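Local coordinates for signal transduction histidine kinase, LytS (Clostridium beijerinckii, PDB 5XSJ), which probably acts as a membrane-bound two-component sensor kinase that transfers a phosphoryl group from ATP to a protein histidine, here represented by its helical N-terminal part, probably the sensor domain, at residues Asp71-Ile76 / Ser126-Asn131; Gln38-Gly43 / Ser96-Lys101. One frame throughout, in Å; residues are numbered along the deposited sequence.

Contact 1 (Asp71-Ile76 / Ser126-Asn131); sequences DVNQYI and STLMQN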
ATOM      1  N   ASP B  71      13.685   2.280 -30.119  1.00 58.95           N
ATOM      2  CA  ASP B  71      12.808   1.101 -30.069  1.00 56.38           C
ATOM      3  C   ASP B  71      12.306   0.734 -28.671  1.00 51.78           C
ATOM      4  O   ASP B  71      11.201   0.219 -28.529  1.00 52.80           O
ATOM      5  CB  ASP B  71      13.518  -0.121 -30.668  1.00 60.29           C
ATOM      6  CG  ASP B  71      13.564  -0.088 -32.187  1.00 64.88           C
ATOM      7  OD1 ASP B  71      12.627   0.472 -32.803  1.00 63.34           O
ATOM      8  OD2 ASP B  71      14.534  -0.634 -32.761  1.00 67.03           O
ATOM      9  N   VAL B  72      13.112   0.982 -27.645  1.00 52.18           N
ATOM     10  CA  VAL B  72      12.749   0.574 -26.290  1.00 47.68           C
ATOM     11  C   VAL B  72      12.021   1.677 -25.521  1.00 47.74           C
ATOM     12  O   VAL B  72      10.952   1.431 -24.949  1.00 45.75           O
ATOM     13  CB  VAL B  72      13.998   0.131 -25.491  1.00 52.20           C
ATOM     14  CG1 VAL B  72      13.683  -0.013 -24.003  1.00 47.61           C
ATOM     15  CG2 VAL B  72      14.549  -1.178 -26.055  1.00 53.02           C
ATOM     16  N   ASN B  73      12.595   2.882 -25.507  1.00 44.92           N
ATOM     17  CA  ASN B  73      12.027   3.998 -24.760  1.00 41.87           C
ATOM     18  C   ASN B  73      10.652   4.386 -25.275  1.00 40.33           C
ATOM     19  O   ASN B  73       9.846   4.940 -24.546  1.00 39.91           O
ATOM     20  CB  ASN B  73      12.951   5.209 -24.811  1.00 46.92           C
ATOM     21  CG  ASN B  73      14.263   4.970 -24.104  1.00 51.48           C
ATOM     22  OD1 ASN B  73      14.369   4.110 -23.223  1.00 51.48           O
ATOM     23  ND2 ASN B  73      15.279   5.741 -24.482  1.00 55.50           N
ATOM     24  N   GLN B  74      10.429   4.119 -26.555  1.00 41.79           N
ATOM     25  CA  GLN B  74       9.148   4.274 -27.227  1.00 39.82           C
ATOM     26  C   GLN B  74       7.985   3.708 -26.403  1.00 39.23           C
ATOM     27  O   GLN B  74       6.950   4.366 -26.230  1.00 37.45           O
ATOM     28  CB  GLN B  74       9.232   3.560 -28.574  1.00 45.89           C
ATOM     29  CG  GLN B  74       8.270   3.962 -29.656  1.00 50.74           C
ATOM     30  CD  GLN B  74       8.360   3.019 -30.864  1.00 52.25           C
ATOM     31  OE1 GLN B  74       8.982   1.951 -30.792  1.00 51.46           O
ATOM     32  NE2 GLN B  74       7.743   3.413 -31.972  1.00 53.19           N
ATOM     33  N   TYR B  75       8.169   2.481 -25.910  1.00 35.59           N
ATOM     34  CA  TYR B  75       7.163   1.766 -25.116  1.00 35.81           C
ATOM     35  C   TYR B  75       6.946   2.394 -23.750  1.00 33.77           C
ATOM     36  O   TYR B  75       5.815   2.494 -23.293  1.00 32.41           O
ATOM     37  CB  TYR B  75       7.555   0.283 -24.941  1.00 35.54           C
ATOM     38  CG  TYR B  75       7.418  -0.481 -26.233  1.00 38.57           C
ATOM     39  CD1 TYR B  75       6.177  -0.934 -26.653  1.00 36.71           C
ATOM     40  CD2 TYR B  75       8.515  -0.705 -27.056  1.00 39.84           C
ATOM     41  CE1 TYR B  75       6.028  -1.600 -27.849  1.00 38.29           C
ATOM     42  CE2 TYR B  75       8.374  -1.376 -28.263  1.00 41.43           C
ATOM     43  CZ  TYR B  75       7.128  -1.821 -28.650  1.00 41.65           C
ATOM     44  OH  TYR B  75       6.962  -2.491 -29.838  1.00 44.37           O
ATOM     45  N   ILE B  76       8.032   2.795 -23.100  1.00 34.24           N
ATOM     46  CA  ILE B  76       7.957   3.430 -21.795  1.00 33.28           C
ATOM     47  C   ILE B  76       7.330   4.821 -21.915  1.00 34.12           C
ATOM     48  O   ILE B  76       6.541   5.230 -21.064  1.00 31.84           O
ATOM     49  CB  ILE B  76       9.355   3.543 -21.145  1.00 33.96           C
ATOM     50  CG1 ILE B  76      10.015   2.167 -21.061  1.00 37.73           C
ATOM     51  CG2 ILE B  76       9.258   4.159 -19.748  1.00 34.46           C
ATOM     52  CD1 ILE B  76      11.480   2.216 -20.640  1.00 39.66           C
ATOM     53  N   SER B 126      11.784   7.650 -13.648  1.00 39.50           N
ATOM     54  CA  SER B 126      13.069   7.216 -13.116  1.00 39.94           C
ATOM     55  C   SER B 126      13.601   6.048 -13.953  1.00 40.08           C
ATOM     56  O   SER B 126      14.803   5.921 -14.146  1.00 43.51           O
ATOM     57  CB  SER B 126      12.947   6.838 -11.643  1.00 39.11           C
ATOM     58  OG  SER B 126      12.601   5.476 -11.530  1.00 45.89           O
ATOM     59  N   THR B 127      12.708   5.218 -14.487  1.00 40.67           N
ATOM     60  CA  THR B 127      13.120   4.174 -15.429  1.00 39.25           C
ATOM     61  C   THR B 127      13.724   4.778 -16.695  1.00 43.83           C
ATOM     62  O   THR B 127      14.776   4.341 -17.172  1.00 43.97           O
ATOM     63  CB  THR B 127      11.944   3.269 -15.831  1.00 40.84           C
ATOM     64  OG1 THR B 127      11.478   2.540 -14.691  1.00 43.52           O
ATOM     65  CG2 THR B 127      12.363   2.292 -16.909  1.00 40.79           C
ATOM     66  N   LEU B 128      13.051   5.784 -17.248  1.00 40.91           N
ATOM     67  CA  LEU B 128      13.578   6.474 -18.416  1.00 42.18           C
ATOM     68  C   LEU B 128      14.956   7.052 -18.137  1.00 43.69           C
ATOM     69  O   LEU B 128      15.870   6.911 -18.943  1.00 43.88           O
ATOM     70  CB  LEU B 128      12.633   7.583 -18.854  1.00 38.14           C
ATOM     71  CG  LEU B 128      11.572   7.153 -19.857  1.00 42.28           C
ATOM     72  CD1 LEU B 128      10.618   8.316 -20.121  1.00 43.01           C
ATOM     73  CD2 LEU B 128      12.211   6.669 -21.153  1.00 39.97           C
ATOM     74  N   MET B 129      15.102   7.694 -16.983  1.00 44.55           N
ATOM     75  CA  MET B 129      16.350   8.369 -16.647  1.00 46.65           C
ATOM     76  C   MET B 129      17.495   7.376 -16.569  1.00 49.11           C
ATOM     77  O   MET B 129      18.618   7.674 -16.967  1.00 51.39           O
ATOM     78  CB  MET B 129      16.221   9.125 -15.327  1.00 46.53           C
ATOM     79  CG  MET B 129      16.982  10.445 -15.271  1.00 51.14           C
ATOM     80  SD  MET B 129      16.603  11.339 -13.743  1.00 59.98           S
ATOM     81  CE  MET B 129      14.812  11.281 -13.748  1.00 43.02           C
ATOM     82  N   GLN B 130      17.202   6.188 -16.055  1.00 48.38           N
ATOM     83  CA  GLN B 130      18.194   5.129 -15.986  1.00 50.44           C
ATOM     84  C   GLN B 130      18.589   4.638 -17.372  1.00 52.62           C
ATOM     85  O   GLN B 130      19.766   4.389 -17.629  1.00 55.99           O
ATOM     86  CB  GLN B 130      17.685   3.954 -15.157  1.00 49.28           C
ATOM     87  CG  GLN B 130      17.456   4.262 -13.686  1.00 49.77           C
ATOM     88  CD  GLN B 130      17.081   3.005 -12.908  1.00 54.34           C
ATOM     89  OE1 GLN B 130      17.851   2.031 -12.862  1.00 54.38           O
ATOM     90  NE2 GLN B 130      15.893   3.011 -12.311  1.00 52.02           N
ATOM     91  N   ASN B 131      17.607   4.494 -18.254  1.00 49.77           N
ATOM     92  CA  ASN B 131      17.866   4.068 -19.625  1.00 51.47           C
ATOM     93  C   ASN B 131      18.719   5.060 -20.404  1.00 54.80           C
ATOM     94  O   ASN B 131      19.638   4.667 -21.119  1.00 57.16           O
ATOM     95  CB  ASN B 131      16.553   3.838 -20.357  1.00 52.10           C
ATOM     96  CG  ASN B 131      15.828   2.620 -19.851  1.00 52.87           C
ATOM     97  OD1 ASN B 131      16.253   1.992 -18.881  1.00 53.10           O
ATOM     98  ND2 ASN B 131      14.726   2.275 -20.505  1.00 55.75           N
TER

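Contact 2 (Gln38-Gly43 / Ser96-Lys101); sequences QYILNG and SAYENK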
ATOM      1  N   GLN B  38      -2.860  20.704  -2.442  1.00 31.92           N
ATOM      2  CA  GLN B  38      -3.119  21.924  -1.674  1.00 33.58           C
ATOM      3  C   GLN B  38      -4.389  22.613  -2.121  1.00 33.81           C
ATOM      4  O   GLN B  38      -5.124  23.154  -1.296  1.00 37.58           O
ATOM      5  CB  GLN B  38      -1.942  22.894  -1.782  1.00 33.82           C
ATOM      6  CG  GLN B  38      -0.657  22.369  -1.125  1.00 33.95           C
ATOM      7  CD  GLN B  38       0.520  23.278  -1.405  1.00 39.71           C
ATOM      8  OE1 GLN B  38       0.515  24.456  -1.036  1.00 44.30           O
ATOM      9  NE2 GLN B  38       1.515  22.754  -2.108  1.00 37.41           N
ATOM     10  N   TYR B  39      -4.663  22.593  -3.423  1.00 30.63           N
ATOM     11  CA  TYR B  39      -5.868  23.246  -3.918  1.00 30.95           C
ATOM     12  C   TYR B  39      -7.127  22.576  -3.386  1.00 34.19           C
ATOM     13  O   TYR B  39      -8.034  23.255  -2.905  1.00 33.64           O
ATOM     14  CB  TYR B  39      -5.909  23.259  -5.441  1.00 31.45           C
ATOM     15  CG  TYR B  39      -7.170  23.907  -5.977  1.00 31.52           C
ATOM     16  CD1 TYR B  39      -7.425  25.265  -5.755  1.00 33.82           C
ATOM     17  CD2 TYR B  39      -8.105  23.174  -6.689  1.00 31.18           C
ATOM     18  CE1 TYR B  39      -8.587  25.874  -6.234  1.00 34.87           C
ATOM     19  CE2 TYR B  39      -9.269  23.770  -7.181  1.00 34.49           C
ATOM     20  CZ  TYR B  39      -9.500  25.123  -6.948  1.00 36.92           C
ATOM     21  OH  TYR B  39     -10.637  25.718  -7.439  1.00 38.14           O
ATOM     22  N   ILE B  40      -7.182  21.247  -3.470  1.00 32.43           N
ATOM     23  CA  ILE B  40      -8.338  20.507  -2.974  1.00 33.59           C
ATOM     24  C   ILE B  40      -8.529  20.705  -1.467  1.00 35.11           C
ATOM     25  O   ILE B  40      -9.660  20.726  -0.979  1.00 36.95           O
ATOM     26  CB  ILE B  40      -8.214  18.981  -3.278  1.00 33.29           C
ATOM     27  CG1 ILE B  40      -8.170  18.736  -4.788  1.00 30.78           C
ATOM     28  CG2 ILE B  40      -9.362  18.189  -2.637  1.00 34.37           C
ATOM     29  CD1 ILE B  40      -9.265  19.488  -5.564  1.00 32.75           C
ATOM     30  N   LEU B  41      -7.425  20.863  -0.734  1.00 34.75           N
ATOM     31  CA  LEU B  41      -7.495  21.002   0.718  1.00 36.62           C
ATOM     32  C   LEU B  41      -7.808  22.414   1.203  1.00 38.74           C
ATOM     33  O   LEU B  41      -8.244  22.573   2.338  1.00 42.10           O
ATOM     34  CB  LEU B  41      -6.192  20.545   1.374  1.00 36.53           C
ATOM     35  CG  LEU B  41      -5.814  19.060   1.320  1.00 37.48           C
ATOM     36  CD1 LEU B  41      -4.905  18.732   2.496  1.00 38.66           C
ATOM     37  CD2 LEU B  41      -7.041  18.167   1.311  1.00 36.23           C
ATOM     38  N   ASN B  42      -7.603  23.436   0.369  1.00 40.70           N
ATOM     39  CA  ASN B  42      -7.860  24.820   0.813  1.00 40.17           C
ATOM     40  C   ASN B  42      -8.465  25.777  -0.229  1.00 42.12           C
ATOM     41  O   ASN B  42      -9.067  26.789   0.123  1.00 45.13           O
ATOM     42  CB  ASN B  42      -6.565  25.444   1.338  1.00 42.63           C
ATOM     43  CG  ASN B  42      -6.796  26.817   1.966  1.00 50.10           C
ATOM     44  OD1 ASN B  42      -7.640  26.979   2.856  1.00 48.05           O
ATOM     45  ND2 ASN B  42      -6.074  27.824   1.470  1.00 49.96           N
ATOM     46  N   GLY B  43      -8.285  25.480  -1.509  1.00 40.97           N
ATOM     47  CA  GLY B  43      -8.929  26.259  -2.549  1.00 37.20           C
ATOM     48  C   GLY B  43      -8.235  27.532  -2.993  1.00 38.53           C
ATOM     49  O   GLY B  43      -8.847  28.348  -3.674  1.00 41.19           O
ATOM     50  N   SER B  96     -13.326  19.321 -10.494  1.00 35.07           N
ATOM     51  CA  SER B  96     -14.700  19.568 -10.888  1.00 37.72           C
ATOM     52  C   SER B  96     -15.712  19.277  -9.771  1.00 37.33           C
ATOM     53  O   SER B  96     -16.598  20.080  -9.522  1.00 39.94           O
ATOM     54  CB  SER B  96     -15.020  18.744 -12.130  1.00 35.45           C
ATOM     55  OG  SER B  96     -16.355  18.940 -12.524  1.00 45.58           O
ATOM     56  N   ALA B  97     -15.589  18.138  -9.103  1.00 37.34           N
ATOM     57  CA  ALA B  97     -16.487  17.814  -7.997  1.00 37.95           C
ATOM     58  C   ALA B  97     -16.244  18.745  -6.819  1.00 38.17           C
ATOM     59  O   ALA B  97     -17.174  19.154  -6.132  1.00 39.32           O
ATOM     60  CB  ALA B  97     -16.316  16.349  -7.566  1.00 38.90           C
ATOM     61  N   TYR B  98     -14.979  19.076  -6.590  1.00 36.13           N
ATOM     62  CA  TYR B  98     -14.600  19.976  -5.515  1.00 34.72           C
ATOM     63  C   TYR B  98     -15.240  21.353  -5.681  1.00 39.63           C
ATOM     64  O   TYR B  98     -15.807  21.908  -4.737  1.00 39.43           O
ATOM     65  CB  TYR B  98     -13.084  20.117  -5.460  1.00 34.14           C
ATOM     66  CG  TYR B  98     -12.591  21.179  -4.503  1.00 35.82           C
ATOM     67  CD1 TYR B  98     -12.655  20.984  -3.133  1.00 34.86           C
ATOM     68  CD2 TYR B  98     -12.053  22.370  -4.967  1.00 36.02           C
ATOM     69  CE1 TYR B  98     -12.198  21.935  -2.254  1.00 34.97           C
ATOM     70  CE2 TYR B  98     -11.599  23.341  -4.088  1.00 35.19           C
ATOM     71  CZ  TYR B  98     -11.674  23.110  -2.734  1.00 35.41           C
ATOM     72  OH  TYR B  98     -11.224  24.048  -1.845  1.00 38.06           O
ATOM     73  N   GLU B  99     -15.138  21.907  -6.884  1.00 39.61           N
ATOM     74  CA  GLU B  99     -15.616  23.263  -7.134  1.00 38.22           C
ATOM     75  C   GLU B  99     -17.146  23.318  -7.160  1.00 40.95           C
ATOM     76  O   GLU B  99     -17.737  24.366  -6.923  1.00 40.67           O
ATOM     77  CB  GLU B  99     -15.020  23.790  -8.432  1.00 36.58           C
ATOM     78  CG  GLU B  99     -13.530  24.021  -8.326  1.00 35.78           C
ATOM     79  CD  GLU B  99     -12.915  24.525  -9.619  1.00 36.53           C
ATOM     80  OE1 GLU B  99     -13.548  24.334 -10.677  1.00 39.30           O
ATOM     81  OE2 GLU B  99     -11.802  25.108  -9.576  1.00 33.60           O
ATOM     82  N   ASN B 100     -17.770  22.178  -7.443  1.00 40.53           N
ATOM     83  CA  ASN B 100     -19.214  22.000  -7.297  1.00 40.76           C
ATOM     84  C   ASN B 100     -19.664  21.810  -5.856  1.00 43.03           C
ATOM     85  O   ASN B 100     -20.846  21.586  -5.599  1.00 44.26           O
ATOM     86  CB  ASN B 100     -19.688  20.794  -8.102  1.00 42.19           C
ATOM     87  CG  ASN B 100     -20.262  21.187  -9.427  1.00 49.77           C
ATOM     88  OD1 ASN B 100     -21.421  21.602  -9.509  1.00 56.54           O
ATOM     89  ND2 ASN B 100     -19.460  21.063 -10.485  1.00 49.11           N
ATOM     90  N   LYS B 101     -18.709  21.870  -4.931  1.00 42.12           N
ATOM     91  CA  LYS B 101     -18.964  21.701  -3.497  1.00 43.37           C
ATOM     92  C   LYS B 101     -19.720  20.411  -3.191  1.00 42.11           C
ATOM     93  O   LYS B 101     -20.682  20.397  -2.432  1.00 46.68           O
ATOM     94  CB  LYS B 101     -19.706  22.922  -2.954  1.00 42.66           C
ATOM     95  CG  LYS B 101     -18.867  24.192  -3.064  1.00 40.23           C
ATOM     96  CD  LYS B 101     -19.583  25.413  -2.516  1.00 46.53           C
ATOM     97  CE  LYS B 101     -19.743  25.341  -1.003  1.00 52.23           C
ATOM     98  NZ  LYS B 101     -20.651  26.416  -0.500  1.00 54.15           N
TER

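Contact 1 (Asp71-Ile76 / Ser126-Asn131)
Ile76 and Leu128 pack against each other where two antiparallel, consecutive helices of a four-helix bundle, 73-99 and 104-133, come together near the beginning of one and the end of the other. The side chains pass in opposite directions, and the CG2 branch of Ile76 rests on Leu128 CG at 3.8 Å. Ile76 carries its CG1 branch anti to the carbonyl carbon (chi1 -56°), which swings the extended CG1-CD1 arm out beside Thr127 and Asn131. There Ile76 CD1 touches Thr127 CG2 at 3.8 Å and comes within a tight 3.2 Å of Asn131 ND2. The hydroxyl of Thr127 is turned back to its own helix and hydrogen-bonded to Ala123 O.

Beside this apolar patch lies a side-chain amide pair. Asn73 is buried, and the methyl CD2 of Leu128 lies 3.9 Å from its OD1. Leu128 also reaches Thr22 on helix 15-42 and Leu77 and Leu80 further along helix 73-99, so it links this edge to the bundle interior. The amides of Asn73 and Asn131 are nearly coplanar, 18° apart, and one hydrogen bond joins them: Asn131 ND2 donates to Asn73 OD1 over 3.3 Å, with N-H...O at 163° and the donor almost in line with the C=O bond.

Contact 2 (Gln38-Gly43 / Ser96-Lys101)
At one end of the four-helix bundle, where helices 15-42 and 73-99 both finish, Tyr98 reaches across to Tyr39, Ile40 and Gly43, the last turn of helix 15-42 and the glycine that follows it. The two tyrosines form a T-shaped (edge-to-face) pair: the edge of Tyr98 meets one face of Tyr39, with centroids 5.3 Å apart and planes at 69°. Tyr98 CE2 lies over that face, displaced toward the rim, and Tyr98 CD2 is 3.8 Å from Tyr39 CE2. Tyr98 holds CG anti to its backbone N (chi1 172°), extending the ring over the neighbouring backbone. Ile40 CA sits above the middle of one ring face, 4.2 Å from the centroid, a CH-pi contact, and Ile40 CD1 packs on Tyr98 CB at 3.9 Å. At the far rim Tyr98 OH lies 3.3 Å from Gly43 CA, near the ring plane; a residue without a side chain leaves room for it there.

Glu99 closes the edge of the other ring. Tyr39 OH donates to the anti lone pair of Glu99 OE2, a short 2.5 Å, with the carboxylate turned 83° from the ring. Lys48 forms a salt bridge to the same oxygen, so OE2 has two partners, which would be expected to favour the charged carboxylate. Behind Tyr98 its helix stops in a Schellman motif at Lys101, whose positive phi goes with two bonds returning to the final turn, one of them Lys101 N to Tyr98 O (2.9 Å). The arrangement is that of a bundle end, with aromatic packing set between two helix C-termini.

In the fold
Both contacts use helix 73-99, contact 1 at its beginning and contact 2 at its end, so this one helix spans between them. Their centres are about 35 Å apart, their nearest atoms about 21 Å, and they lie on opposite sides of the chain's centre. Along the chain the segments alternate: 38-43, 71-76, 96-101, then 126-131. Contact 1 ties helix 73-99 to its antiparallel successor 104-133, whereas contact 2 ties it to helix 15-42, which runs the same way. Together they join three of the four helices at the two ends of the bundle, and another protein in the assembly packs against residues of segment 71-76 and of both segments of contact 2.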